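Local coordinates for protein orotidine 5'-phosphate decarboxylase (Sulfolobus solfataricus, PDB 4DBD) that probably catalyses the decarboxylation of orotidine 5'-monophosphate to uridine 5'-monophosphate, the last step of de novo UMP synthesis, as a homodimeric TIM barrel, at residues I186-S189 with I190-A193; T198-R201 with T202-I206; L14-Q17 with V18-M22; A112-H116 with E117-T121; L146-I149 with T150-R153. One frame throughout, in Å; residues are numbered along the deposited sequence.

Interaction 1 (I186-S189 with I190-A193). With SO4 (sulfate ion), chain B.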
loop_
_atom_site.group_PDB
_atom_site.type_symbol
_atom_site.label_atom_id
_atom_site.label_comp_id
_atom_site.label_asym_id
_atom_site.label_seq_id
_atom_site.Cartn_x
_atom_site.Cartn_y
_atom_site.Cartn_z
ATOM N N ILE A 186 -6.903 9.820 -14.550
ATOM C CA ILE A 186 -7.482 8.988 -15.590
ATOM C C ILE A 186 -6.461 7.964 -16.056
ATOM O O ILE A 186 -5.323 8.308 -16.405
ATOM C CB ILE A 186 -7.967 9.860 -16.766
ATOM C CG1 ILE A 186 -8.878 10.969 -16.230
ATOM C CG2 ILE A 186 -8.690 9.010 -17.808
ATOM C CD1 ILE A 186 -9.312 11.983 -17.261
ATOM N N GLY A 187 -6.863 6.700 -16.032
ATOM C CA GLY A 187 -5.981 5.609 -16.390
ATOM C C GLY A 187 -6.423 4.920 -17.661
ATOM O O GLY A 187 -6.068 5.346 -18.758
ATOM N N ARG A 188 -7.230 3.870 -17.511
ATOM C CA ARG A 188 -7.592 2.995 -18.632
ATOM C C ARG A 188 -8.183 3.731 -19.831
ATOM O O ARG A 188 -7.911 3.366 -20.978
ATOM C CB ARG A 188 -8.564 1.900 -18.166
ATOM C CG ARG A 188 -7.869 0.729 -17.481
ATOM C CD ARG A 188 -8.858 -0.159 -16.775
ATOM N NE ARG A 188 -9.256 0.413 -15.493
ATOM C CZ ARG A 188 -10.056 -0.198 -14.626
ATOM N NH1 ARG A 188 -10.538 -1.401 -14.918
ATOM N NH2 ARG A 188 -10.362 0.390 -13.470
ATOM N N SER A 189 -9.003 4.741 -19.566
ATOM C CA SER A 189 -9.604 5.545 -20.629
ATOM C C SER A 189 -8.548 6.040 -21.626
ATOM O O SER A 189 -8.830 6.220 -22.806
ATOM C CB SER A 189 -10.360 6.728 -20.032
ATOM O OG SER A 189 -11.527 6.292 -19.354
ATOM N N ILE A 190 -7.324 6.249 -21.147
ATOM C CA ILE A 190 -6.242 6.717 -22.012
ATOM C C ILE A 190 -5.315 5.587 -22.439
ATOM O O ILE A 190 -5.129 5.349 -23.643
ATOM C CB ILE A 190 -5.420 7.827 -21.307
ATOM C CG1 ILE A 190 -6.289 9.090 -21.132
ATOM C CG2 ILE A 190 -4.117 8.111 -22.070
ATOM C CD1 ILE A 190 -5.850 10.018 -20.031
ATOM N N TYR A 191 -4.728 4.877 -21.475
ATOM C CA TYR A 191 -3.671 3.930 -21.825
ATOM C C TYR A 191 -4.149 2.648 -22.512
ATOM O O TYR A 191 -3.338 1.940 -23.128
ATOM C CB TYR A 191 -2.707 3.657 -20.645
ATOM C CG TYR A 191 -3.276 2.916 -19.448
ATOM C CD1 TYR A 191 -3.619 1.577 -19.539
ATOM C CD2 TYR A 191 -3.421 3.552 -18.211
ATOM C CE1 TYR A 191 -4.120 0.885 -18.439
ATOM C CE2 TYR A 191 -3.922 2.864 -17.096
ATOM C CZ TYR A 191 -4.264 1.530 -17.225
ATOM O OH TYR A 191 -4.759 0.817 -16.146
ATOM N N ASN A 192 -5.450 2.363 -22.423
ATOM C CA ASN A 192 -6.052 1.239 -23.143
ATOM C C ASN A 192 -6.796 1.676 -24.413
ATOM O O ASN A 192 -7.468 0.862 -25.060
ATOM C CB ASN A 192 -7.003 0.441 -22.244
ATOM C CG ASN A 192 -6.281 -0.573 -21.361
ATOM O OD1 ASN A 192 -5.108 -0.880 -21.566
ATOM N ND2 ASN A 192 -7.001 -1.112 -20.379
ATOM N N ALA A 193 -6.702 2.958 -24.760
ATOM C CA ALA A 193 -7.354 3.448 -25.976
ATOM C C ALA A 193 -6.531 3.055 -27.203
ATOM O O ALA A 193 -5.325 2.803 -27.099
ATOM C CB ALA A 193 -7.551 4.954 -25.915
HETATM S S SO4 B . -8.526 3.875 -14.043
HETATM O O1 SO4 B . -7.549 4.072 -12.969
HETATM O O2 SO4 B . -8.014 2.912 -15.005
HETATM O O3 SO4 B . -9.777 3.353 -13.481
HETATM O O4 SO4 B . -8.786 5.157 -14.700
#
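Arg188 starts at the foot of a short helix and runs alongside Tyr191, its guanidinium and the phenol ring only 16° from parallel. Its CA sits over the centre of the Tyr191 ring, 3.9 Å from the centroid, a CH-pi contact. CB, CG and CD all run along sulfate O2, CD 3.6 Å from it, and CG also meets Tyr191 OH at 3.4 Å and ND2 of Asn192, whose OD1 is hydrogen-bonded to Lys12 NZ. A bend at chi3 (-79°) then turns the chain back on the anion: NE donates to sulfate O2 at 2.8 Å, almost straight at 170°, and NH2 to O3. The backbone N of Arg188 donates to the same O2, while Gly187 N reaches O4 at 2.8 Å. Gly187 and Arg188 are predicted substrate ligands, and a sulfate gripped at a helix N-terminus is consistent with the phosphate site known in this family. Gly187, the N-cap, could hardly carry a CB without striking O2. Tyr191 OH is hydrogen-bonded to Tyr67 OH of the second subunit. Ile186 CG2 meets Ile190 CD1 at 3.7 Å; Ile186, the last residue of strand 183-186, and Ile190 pack on Val6 of strand 6-10 and Ile203 of helix 196-210.

Interaction 2 (T198-R201 with T202-I206)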
loop_
_atom_site.group_PDB
_atom_site.type_symbol
_atom_site.label_atom_id
_atom_site.label_comp_id
_atom_site.label_asym_id
_atom_site.label_seq_id
_atom_site.Cartn_x
_atom_site.Cartn_y
_atom_site.Cartn_z
ATOM N N THR A 198 -4.723 10.576 -28.805
ATOM C CA THR A 198 -6.007 11.057 -29.310
ATOM C C THR A 198 -7.062 11.084 -28.208
ATOM O O THR A 198 -7.809 12.052 -28.080
ATOM C CB THR A 198 -6.510 10.210 -30.489
ATOM O OG1 THR A 198 -5.521 10.209 -31.526
ATOM C CG2 THR A 198 -7.808 10.783 -31.041
ATOM N N ALA A 199 -7.118 10.023 -27.413
ATOM C CA ALA A 199 -8.072 9.975 -26.305
ATOM C C ALA A 199 -7.786 11.060 -25.267
ATOM O O ALA A 199 -8.700 11.744 -24.810
ATOM C CB ALA A 199 -8.091 8.600 -25.672
ATOM N N LEU A 200 -6.521 11.244 -24.900
ATOM C CA LEU A 200 -6.199 12.350 -24.011
ATOM C C LEU A 200 -6.665 13.688 -24.590
ATOM O O LEU A 200 -7.233 14.506 -23.881
ATOM C CB LEU A 200 -4.700 12.384 -23.664
ATOM C CG LEU A 200 -4.214 13.636 -22.916
ATOM C CD1 LEU A 200 -4.913 13.837 -21.563
ATOM C CD2 LEU A 200 -2.690 13.587 -22.734
ATOM N N ARG A 201 -6.442 13.923 -25.881
ATOM C CA ARG A 201 -6.863 15.199 -26.463
ATOM C C ARG A 201 -8.393 15.365 -26.431
ATOM O O ARG A 201 -8.910 16.437 -26.125
ATOM C CB ARG A 201 -6.291 15.372 -27.881
ATOM C CG ARG A 201 -4.760 15.339 -27.907
ATOM C CD ARG A 201 -4.124 15.847 -29.210
ATOM N NE ARG A 201 -2.830 16.470 -28.908
ATOM C CZ ARG A 201 -1.717 16.355 -29.635
ATOM N NH1 ARG A 201 -1.693 15.635 -30.752
ATOM N NH2 ARG A 201 -0.614 16.973 -29.232
ATOM N N THR A 202 -9.111 14.291 -26.732
ATOM C CA THR A 202 -10.568 14.306 -26.715
ATOM C C THR A 202 -11.094 14.575 -25.299
ATOM O O THR A 202 -11.979 15.414 -25.090
ATOM C CB THR A 202 -11.112 12.970 -27.232
ATOM O OG1 THR A 202 -10.656 12.749 -28.581
ATOM C CG2 THR A 202 -12.632 12.948 -27.185
ATOM N N ILE A 203 -10.528 13.867 -24.323
ATOM C CA ILE A 203 -10.890 14.049 -22.916
ATOM C C ILE A 203 -10.567 15.461 -22.431
ATOM O O ILE A 203 -11.356 16.075 -21.710
ATOM C CB ILE A 203 -10.162 13.020 -22.031
ATOM C CG1 ILE A 203 -10.707 11.612 -22.311
ATOM C CG2 ILE A 203 -10.267 13.406 -20.552
ATOM C CD1 ILE A 203 -9.838 10.497 -21.770
ATOM N N ASN A 204 -9.403 15.973 -22.813
ATOM C CA ASN A 204 -9.068 17.351 -22.495
ATOM C C ASN A 204 -10.128 18.305 -23.037
ATOM O O ASN A 204 -10.555 19.229 -22.334
ATOM C CB ASN A 204 -7.679 17.728 -23.028
ATOM C CG ASN A 204 -6.556 17.279 -22.109
ATOM O OD1 ASN A 204 -6.758 17.088 -20.907
ATOM N ND2 ASN A 204 -5.360 17.116 -22.672
ATOM N N LYS A 205 -10.558 18.081 -24.276
ATOM C CA LYS A 205 -11.595 18.931 -24.868
ATOM C C LYS A 205 -12.896 18.852 -24.075
ATOM O O LYS A 205 -13.514 19.872 -23.781
ATOM C CB LYS A 205 -11.856 18.560 -26.334
ATOM C CG LYS A 205 -10.700 18.859 -27.280
ATOM C CD LYS A 205 -11.104 18.546 -28.715
ATOM C CE LYS A 205 -9.894 18.333 -29.611
ATOM N NZ LYS A 205 -10.102 17.137 -30.475
ATOM N N ILE A 206 -13.315 17.633 -23.741
ATOM C CA ILE A 206 -14.524 17.430 -22.944
ATOM C C ILE A 206 -14.454 18.196 -21.632
ATOM O O ILE A 206 -15.419 18.844 -21.205
ATOM C CB ILE A 206 -14.752 15.934 -22.641
ATOM C CG1 ILE A 206 -15.142 15.186 -23.921
ATOM C CG2 ILE A 206 -15.836 15.756 -21.582
ATOM C CD1 ILE A 206 -15.017 13.668 -23.814
#
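Thr198 O is gripped twice from one residue: Thr202 N donates to it at 2.9 Å, and Thr202 OG1 at 3.0 Å from above the carbonyl plane. The hydroxyl folds back because OG1 stands anti to its own carbonyl carbon and beside its backbone N (chi1 -60°), which turns it toward the preceding helical turn. One residue on, Ile203 N meets Ala199 O at 2.8 Å in a nearly straight bond, and Ile203 CG1 lies against the same oxygen. On the barrel side the amide of Asn204 crosses Leu200, ND2 passing 3.5 Å from Leu200 CD1. That amide is held at both ends from outside the helix: OD1 is hydrogen-bonded to Ser4 OG and ND2 to Glu25 O, which should fix its flip. Lys205 instead lays CG against Arg201 O, 3.2 Å away, the same oxygen that accepts from Lys205 N. The Arg201 side chain ends in a salt bridge from NE to Glu25. The ladder of i to i+4 bonds with one doubled by a threonine hydroxyl is regular alpha-helix, here the long C-terminal helix 196-210 that packs Leu200 and Asn204 on strand 6-10 of the TIM barrel.

Interaction 3 (L14-Q17 with V18-M22)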
loop_
_atom_site.group_PDB
_atom_site.type_symbol
_atom_site.label_atom_id
_atom_site.label_comp_id
_atom_site.label_asym_id
_atom_site.label_seq_id
_atom_site.Cartn_x
_atom_site.Cartn_y
_atom_site.Cartn_z
ATOM N N LEU A 14 3.473 3.023 -21.155
ATOM C CA LEU A 14 3.342 3.772 -22.401
ATOM C C LEU A 14 4.748 4.141 -22.882
ATOM O O LEU A 14 5.659 4.314 -22.075
ATOM C CB LEU A 14 2.502 5.034 -22.207
ATOM C CG LEU A 14 0.986 4.850 -22.117
ATOM C CD1 LEU A 14 0.276 6.192 -22.184
ATOM C CD2 LEU A 14 0.496 3.949 -23.237
ATOM N N SER A 15 4.929 4.272 -24.193
ATOM C CA SER A 15 6.264 4.532 -24.730
ATOM C C SER A 15 6.727 5.943 -24.390
ATOM O O SER A 15 5.916 6.831 -24.134
ATOM C CB SER A 15 6.285 4.357 -26.245
ATOM O OG SER A 15 5.896 5.564 -26.875
ATOM N N TYR A 16 8.040 6.153 -24.419
ATOM C CA TYR A 16 8.594 7.458 -24.112
ATOM C C TYR A 16 8.100 8.517 -25.085
ATOM O O TYR A 16 7.832 9.647 -24.692
ATOM C CB TYR A 16 10.123 7.409 -24.116
ATOM C CG TYR A 16 10.768 8.671 -23.587
ATOM C CD1 TYR A 16 10.961 8.852 -22.226
ATOM C CD2 TYR A 16 11.185 9.680 -24.451
ATOM C CE1 TYR A 16 11.551 10.006 -21.731
ATOM C CE2 TYR A 16 11.779 10.834 -23.973
ATOM C CZ TYR A 16 11.958 10.994 -22.611
ATOM O OH TYR A 16 12.544 12.146 -22.127
ATOM N N GLN A 17 8.006 8.160 -26.365
ATOM C CA GLN A 17 7.579 9.128 -27.373
ATOM C C GLN A 17 6.154 9.620 -27.118
ATOM O O GLN A 17 5.878 10.818 -27.214
ATOM C CB GLN A 17 7.722 8.552 -28.786
ATOM C CG GLN A 17 9.133 8.079 -29.102
ATOM C CD GLN A 17 10.179 9.151 -28.843
ATOM O OE1 GLN A 17 9.957 10.332 -29.120
ATOM N NE2 GLN A 17 11.329 8.744 -28.304
ATOM N N VAL A 18 5.257 8.695 -26.776
ATOM C CA VAL A 18 3.881 9.052 -26.411
ATOM C C VAL A 18 3.838 10.037 -25.242
ATOM O O VAL A 18 3.144 11.059 -25.293
ATOM C CB VAL A 18 3.058 7.791 -26.039
ATOM C CG1 VAL A 18 1.720 8.175 -25.406
ATOM C CG2 VAL A 18 2.853 6.907 -27.257
ATOM N N LEU A 19 4.588 9.730 -24.189
ATOM C CA LEU A 19 4.591 10.581 -23.006
ATOM C C LEU A 19 5.091 11.992 -23.323
ATOM O O LEU A 19 4.643 12.961 -22.725
ATOM C CB LEU A 19 5.409 9.936 -21.879
ATOM C CG LEU A 19 4.888 8.560 -21.450
ATOM C CD1 LEU A 19 5.829 7.871 -20.461
ATOM C CD2 LEU A 19 3.488 8.684 -20.861
ATOM N N LYS A 20 6.007 12.110 -24.282
ATOM C CA LYS A 20 6.551 13.423 -24.633
ATOM C C LYS A 20 5.523 14.351 -25.283
ATOM O O LYS A 20 5.586 15.568 -25.103
ATOM C CB LYS A 20 7.807 13.292 -25.502
ATOM C CG LYS A 20 9.021 12.776 -24.747
ATOM C CD LYS A 20 9.408 13.711 -23.606
ATOM C CE LYS A 20 9.898 15.059 -24.119
ATOM N NZ LYS A 20 10.332 15.970 -23.014
ATOM N N GLU A 21 4.580 13.783 -26.031
ATOM C CA GLU A 21 3.476 14.571 -26.576
ATOM C C GLU A 21 2.486 14.937 -25.485
ATOM O O GLU A 21 1.957 16.054 -25.452
ATOM C CB GLU A 21 2.744 13.811 -27.684
ATOM C CG GLU A 21 3.466 13.811 -29.025
ATOM C CD GLU A 21 3.831 15.211 -29.501
ATOM O OE1 GLU A 21 2.915 16.003 -29.816
ATOM O OE2 GLU A 21 5.043 15.521 -29.555
ATOM N N MET A 22 2.234 13.985 -24.594
ATOM C CA MET A 22 1.297 14.206 -23.502
ATOM C C MET A 22 1.830 15.231 -22.519
ATOM O O MET A 22 1.058 15.939 -21.882
ATOM C CB MET A 22 1.012 12.892 -22.779
ATOM C CG MET A 22 0.425 11.808 -23.660
ATOM S SD MET A 22 -0.117 10.420 -22.640
ATOM C CE MET A 22 -1.325 9.654 -23.721
#
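Ser15 OG is folded between its own backbone N and carbonyl carbon (chi1 86°), which brings it to Val18 N to accept a straight bond of 3.2 Å: a serine N-cap opening helix 16-22, the helix of the first beta-alpha-beta unit of the TIM barrel. The Val18 chi1 of 169° sends CG2 back beside the same oxygen, 3.3 Å from Ser15 OG, and leaves CG1 for Leu14. Leu19 N to Ser15 O is the next helical bond. On one flank Tyr16 and Lys20 run side by side in the same direction. Lys20 CG comes obliquely to the ring, 3.5 Å from Tyr16 CE2, and CD continues past CE2 toward OH. Bends at chi2 and chi3 carry the amine on to a salt bridge with Glu23, and Leu51 touches both Tyr16 and Lys20. With a serine at Tyr16 the ring wall would be gone, and the Lys20 methylenes would probably lose their support and be set free to turn. The opposite flank is apolar. Leu14 packs on Leu8 of strand 6-10 and on Tyr191, and Met22 lies against Ile190 and Leu200, thereby tying the helix start and its last turn to helices 188-191 and 196-210. Leu14 CB meets Leu19 CD2 at 4.0 Å. Leu14 CD1 touches Val18 CG1 and, where the Leu14 and Met22 side chains cross at about a right angle, Met22 CE at 4.1 Å.

Interaction 4 (A112-H116 with E117-T121). With SO4 (sulfate ion), chain C.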
loop_
_atom_site.group_PDB
_atom_site.type_symbol
_atom_site.label_atom_id
_atom_site.label_comp_id
_atom_site.label_asym_id
_atom_site.label_seq_id
_atom_site.Cartn_x
_atom_site.Cartn_y
_atom_site.Cartn_z
ATOM N N ALA A 112 -8.503 10.364 0.918
ATOM C CA ALA A 112 -9.629 10.697 1.806
ATOM C C ALA A 112 -10.849 9.833 1.528
ATOM O O ALA A 112 -11.472 9.308 2.459
ATOM C CB ALA A 112 -9.992 12.185 1.721
ATOM N N VAL A 113 -11.219 9.729 0.256
ATOM C CA VAL A 113 -12.353 8.918 -0.158
ATOM C C VAL A 113 -11.986 8.126 -1.409
ATOM O O VAL A 113 -11.442 8.678 -2.364
ATOM C CB VAL A 113 -13.583 9.787 -0.484
ATOM C CG1 VAL A 113 -14.803 8.897 -0.751
ATOM C CG2 VAL A 113 -13.852 10.764 0.643
ATOM N N MET A 114 -12.272 6.832 -1.410
ATOM C CA MET A 114 -12.079 6.051 -2.635
ATOM C C MET A 114 -13.372 5.851 -3.415
ATOM O O MET A 114 -14.468 6.111 -2.906
ATOM C CB MET A 114 -11.381 4.730 -2.348
ATOM C CG MET A 114 -10.055 4.932 -1.653
ATOM S SD MET A 114 -9.011 3.475 -1.727
ATOM C CE MET A 114 -8.847 3.288 -3.510
ATOM N N SER A 115 -13.232 5.393 -4.661
ATOM C CA SER A 115 -14.355 5.334 -5.598
ATOM C C SER A 115 -15.152 4.028 -5.596
ATOM O O SER A 115 -16.250 3.971 -6.153
ATOM C CB SER A 115 -13.863 5.607 -7.021
ATOM O OG SER A 115 -13.246 6.872 -7.136
ATOM N N HIS A 116 -14.609 2.965 -5.012
ATOM C CA HIS A 116 -15.335 1.698 -5.026
ATOM C C HIS A 116 -16.442 1.693 -3.971
ATOM O O HIS A 116 -16.380 2.420 -2.972
ATOM C CB HIS A 116 -14.381 0.514 -4.839
ATOM C CG HIS A 116 -13.625 0.559 -3.552
ATOM N ND1 HIS A 116 -12.630 1.477 -3.311
ATOM C CD2 HIS A 116 -13.736 -0.190 -2.427
ATOM C CE1 HIS A 116 -12.155 1.295 -2.091
ATOM N NE2 HIS A 116 -12.806 0.290 -1.535
ATOM N N GLU A 117 -17.467 0.882 -4.201
ATOM C CA GLU A 117 -18.620 0.844 -3.310
ATOM C C GLU A 117 -18.257 0.403 -1.900
ATOM O O GLU A 117 -18.899 0.820 -0.932
ATOM C CB GLU A 117 -19.715 -0.066 -3.878
ATOM C CG GLU A 117 -20.590 0.602 -4.912
ATOM C CD GLU A 117 -21.590 -0.357 -5.529
ATOM O OE1 GLU A 117 -21.667 -0.402 -6.772
ATOM O OE2 GLU A 117 -22.295 -1.061 -4.772
ATOM N N GLY A 118 -17.218 -0.426 -1.790
ATOM C CA GLY A 118 -16.818 -0.992 -0.519
ATOM C C GLY A 118 -16.128 -0.003 0.405
ATOM O O GLY A 118 -15.931 -0.289 1.583
ATOM N N TRP A 119 -15.762 1.163 -0.120
ATOM C CA TRP A 119 -15.135 2.182 0.721
ATOM C C TRP A 119 -16.121 2.729 1.740
ATOM O O TRP A 119 -17.152 3.301 1.372
ATOM C CB TRP A 119 -14.582 3.339 -0.116
ATOM C CG TRP A 119 -13.920 4.396 0.727
ATOM C CD1 TRP A 119 -14.467 5.568 1.159
ATOM C CD2 TRP A 119 -12.588 4.360 1.254
ATOM N NE1 TRP A 119 -13.557 6.270 1.912
ATOM C CE2 TRP A 119 -12.392 5.547 1.986
ATOM C CE3 TRP A 119 -11.540 3.435 1.168
ATOM C CZ2 TRP A 119 -11.187 5.838 2.635
ATOM C CZ3 TRP A 119 -10.343 3.731 1.799
ATOM C CH2 TRP A 119 -10.178 4.920 2.526
ATOM N N SER A 120 -15.790 2.575 3.018
ATOM C CA SER A 120 -16.664 3.025 4.092
ATOM C C SER A 120 -16.660 4.540 4.271
ATOM O O SER A 120 -15.611 5.191 4.265
ATOM C CB SER A 120 -16.303 2.350 5.417
ATOM O OG SER A 120 -17.192 2.766 6.435
ATOM N N THR A 121 -17.858 5.079 4.439
ATOM C CA THR A 121 -18.069 6.496 4.653
ATOM C C THR A 121 -17.946 6.803 6.141
ATOM O O THR A 121 -17.890 7.964 6.546
ATOM C CB THR A 121 -19.490 6.882 4.183
ATOM O OG1 THR A 121 -19.503 8.229 3.701
ATOM C CG2 THR A 121 -20.502 6.721 5.325
HETATM S S SO4 C . -21.519 7.181 0.223
HETATM O O1 SO4 C . -21.267 7.853 -1.052
HETATM O O2 SO4 C . -20.749 5.937 0.273
HETATM O O3 SO4 C . -21.120 8.056 1.326
HETATM O O4 SO4 C . -22.939 6.871 0.344
HETATM O O HOH W 1 -14.070 8.316 3.662
#
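The indole of Trp119 folds back against the chain that precedes it, with the Met114 side chain crossing it at about a right angle. Met114 CG stands over the six-membered ring, 3.8 Å from its centroid, in a CH-pi contact, and SD follows obliquely at 4.5 Å as a Met-aromatic contact. Met114 N lies above the same indole, 3.4 Å from its plane, so backbone and side chain together cover that face. With chi1 at -179° the indole swings away from the Trp119 N and back toward the strand end. There Val113 CG1 meets Trp119 CD1, and a water in the indole plane accepts from Trp119 NE1 at 2.7 Å and donates to Ala112 O. His116 lies obliquely to Trp119, whose CB sits over one face of the imidazole, 4.0 Å from the centroid. Between them a type I turn from His116 to Trp119 is closed by Trp119 N to His116 O (3.2 Å). A leucine replacing Trp119 would probably leave Met114 without its aromatic partner and the bridging water without its indole donor. His116 NE2 is bonded to Ile88 O of the second subunit, and Trp119 packs on Phe87 of that subunit. The loop, which holds the predicted substrate ligand Ser115, links strand 107-113 to helix 124-134, with Trp119 on Ile127, Val113 on Tyr152 of helix 146-155, and the dimer partner alongside.

Interaction 5 (L146-I149 with T150-R153). With SO4 (sulfate ion), chain C.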
loop_
_atom_site.group_PDB
_atom_site.type_symbol
_atom_site.label_atom_id
_atom_site.label_comp_id
_atom_site.label_asym_id
_atom_site.label_seq_id
_atom_site.Cartn_x
_atom_site.Cartn_y
_atom_site.Cartn_z
ATOM N N LEU A 146 -19.005 12.449 -5.973
ATOM C CA LEU A 146 -19.096 13.886 -6.240
ATOM C C LEU A 146 -19.484 14.713 -5.018
ATOM O O LEU A 146 -18.907 15.766 -4.800
ATOM C CB LEU A 146 -20.041 14.194 -7.407
ATOM C CG LEU A 146 -19.711 13.601 -8.781
ATOM C CD1 LEU A 146 -20.597 14.233 -9.844
ATOM C CD2 LEU A 146 -18.237 13.791 -9.140
ATOM N N ASP A 147 -20.471 14.253 -4.247
ATOM C CA ASP A 147 -20.874 14.967 -3.036
ATOM C C ASP A 147 -19.672 15.192 -2.132
ATOM O O ASP A 147 -19.485 16.277 -1.574
ATOM C CB ASP A 147 -21.936 14.181 -2.264
ATOM C CG ASP A 147 -23.296 14.220 -2.934
ATOM O OD1 ASP A 147 -23.336 14.126 -4.177
ATOM O OD2 ASP A 147 -24.319 14.356 -2.217
ATOM N N HIS A 148 -18.856 14.154 -1.985
ATOM C CA HIS A 148 -17.698 14.241 -1.090
ATOM C C HIS A 148 -16.642 15.209 -1.621
ATOM O O HIS A 148 -15.961 15.887 -0.842
ATOM C CB HIS A 148 -17.107 12.852 -0.842
ATOM C CG HIS A 148 -18.025 11.928 -0.102
ATOM N ND1 HIS A 148 -18.264 12.043 1.251
ATOM C CD2 HIS A 148 -18.759 10.870 -0.524
ATOM C CE1 HIS A 148 -19.103 11.096 1.629
ATOM N NE2 HIS A 148 -19.419 10.372 0.572
ATOM N N ILE A 149 -16.502 15.281 -2.943
ATOM C CA ILE A 149 -15.580 16.237 -3.549
ATOM C C ILE A 149 -15.961 17.662 -3.174
ATOM O O ILE A 149 -15.115 18.457 -2.757
ATOM C CB ILE A 149 -15.564 16.108 -5.093
ATOM C CG1 ILE A 149 -15.022 14.741 -5.502
ATOM C CG2 ILE A 149 -14.730 17.209 -5.728
ATOM C CD1 ILE A 149 -15.015 14.510 -7.012
ATOM N N THR A 150 -17.240 17.997 -3.325
ATOM C CA THR A 150 -17.660 19.364 -3.032
ATOM C C THR A 150 -17.444 19.682 -1.549
ATOM O O THR A 150 -16.930 20.748 -1.194
ATOM C CB THR A 150 -19.122 19.595 -3.408
ATOM O OG1 THR A 150 -19.350 19.121 -4.745
ATOM C CG2 THR A 150 -19.443 21.080 -3.324
ATOM N N GLN A 151 -17.809 18.736 -0.695
ATOM C CA GLN A 151 -17.663 18.887 0.748
ATOM C C GLN A 151 -16.206 18.968 1.168
ATOM O O GLN A 151 -15.845 19.803 1.989
ATOM C CB GLN A 151 -18.380 17.747 1.473
ATOM C CG GLN A 151 -19.897 17.839 1.326
ATOM C CD GLN A 151 -20.590 16.497 1.391
ATOM O OE1 GLN A 151 -19.991 15.488 1.774
ATOM N NE2 GLN A 151 -21.867 16.473 1.004
ATOM N N TYR A 152 -15.354 18.115 0.612
ATOM C CA TYR A 152 -13.933 18.268 0.898
ATOM C C TYR A 152 -13.394 19.608 0.394
ATOM O O TYR A 152 -12.536 20.211 1.034
ATOM C CB TYR A 152 -13.101 17.081 0.381
ATOM C CG TYR A 152 -13.035 15.955 1.387
ATOM C CD1 TYR A 152 -14.061 15.033 1.489
ATOM C CD2 TYR A 152 -11.960 15.841 2.262
ATOM C CE1 TYR A 152 -14.016 14.010 2.418
ATOM C CE2 TYR A 152 -11.908 14.819 3.197
ATOM C CZ TYR A 152 -12.940 13.909 3.264
ATOM O OH TYR A 152 -12.905 12.891 4.198
ATOM N N ARG A 153 -13.913 20.092 -0.729
ATOM C CA ARG A 153 -13.479 21.391 -1.243
ATOM C C ARG A 153 -13.875 22.496 -0.265
ATOM O O ARG A 153 -13.126 23.447 -0.050
ATOM C CB ARG A 153 -14.063 21.661 -2.630
ATOM C CG ARG A 153 -13.883 23.099 -3.110
ATOM C CD ARG A 153 -12.427 23.525 -3.067
ATOM N NE ARG A 153 -11.636 22.785 -4.041
ATOM C CZ ARG A 153 -10.335 22.537 -3.923
ATOM N NH1 ARG A 153 -9.664 22.959 -2.859
ATOM N NH2 ARG A 153 -9.715 21.850 -4.869
HETATM S S SO4 C . -21.519 7.181 0.223
HETATM O O1 SO4 C . -21.267 7.853 -1.052
HETATM O O2 SO4 C . -20.749 5.937 0.273
HETATM O O3 SO4 C . -21.120 8.056 1.326
HETATM O O4 SO4 C . -22.939 6.871 0.344
#
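His148 O receives Tyr152 N at 2.7 Å, the shortest bond of this helical turn. The same oxygen lies in the plane of the Tyr152 ring at its edge, 3.1 Å from CD1, so the phenol is turned edge-on to the backbone it follows. Next to it Arg153 N closes on Ile149 O at 2.9 Å, and the buried Ile149 side chain faces strands 138-141 and 160-163 and helix 175-179. Firm tethers belong to this part too: Thr150 OG1 is hydrogen-bonded to Ala179 O, and Arg153 is fixed by a salt bridge to Asp182 and bonds to Gly180 O and Met159 O. Gln151 is looser toward its end. Its stem lies close on the preceding turn, CD 3.2 Å from Asp147 O, but the amide makes only distant approaches, NE2 grazing Asp147 CB at 4.0 Å. That amide stands 81° to the His148 imidazole, with Gln151 OE1 3.9 Å from His148 ND1. His148 (chi1 -65°) extends its ring to the sulfate, where NE2 donates to O3 at 3.0 Å with the anion at the ring edge, in its plane. The sulfate, probably from the crystallisation liquor, is shared with Thr121 OG1. In the beta-alpha-beta unit 138-163 the helix covers strand 138-141, with His148, Ile149 and Tyr152 on Val141, and Tyr152 also reaches Ala112 and Val113 of strand 107-113.

Overall arrangement
From the N terminus, interaction 3 opens helix 16-22 after the first barrel strand; interaction 4 follows strand 107-113, interaction 5 lies on helix 146-155, and interactions 1 and 2 come last. All five are local turns in series along the chain; none nests in or crosses another. They gather in space into two groups. Interactions 1, 2 and 3 meet where the last helices pack on the first, joining the two ends of the barrel sequence. Interactions 4 and 5 touch each other and share one sulfate; their centres lie about 32 and 33 Å from that of interaction 3, on the opposite side of the chain's centre. Interactions 1 and 4 both reach the second subunit.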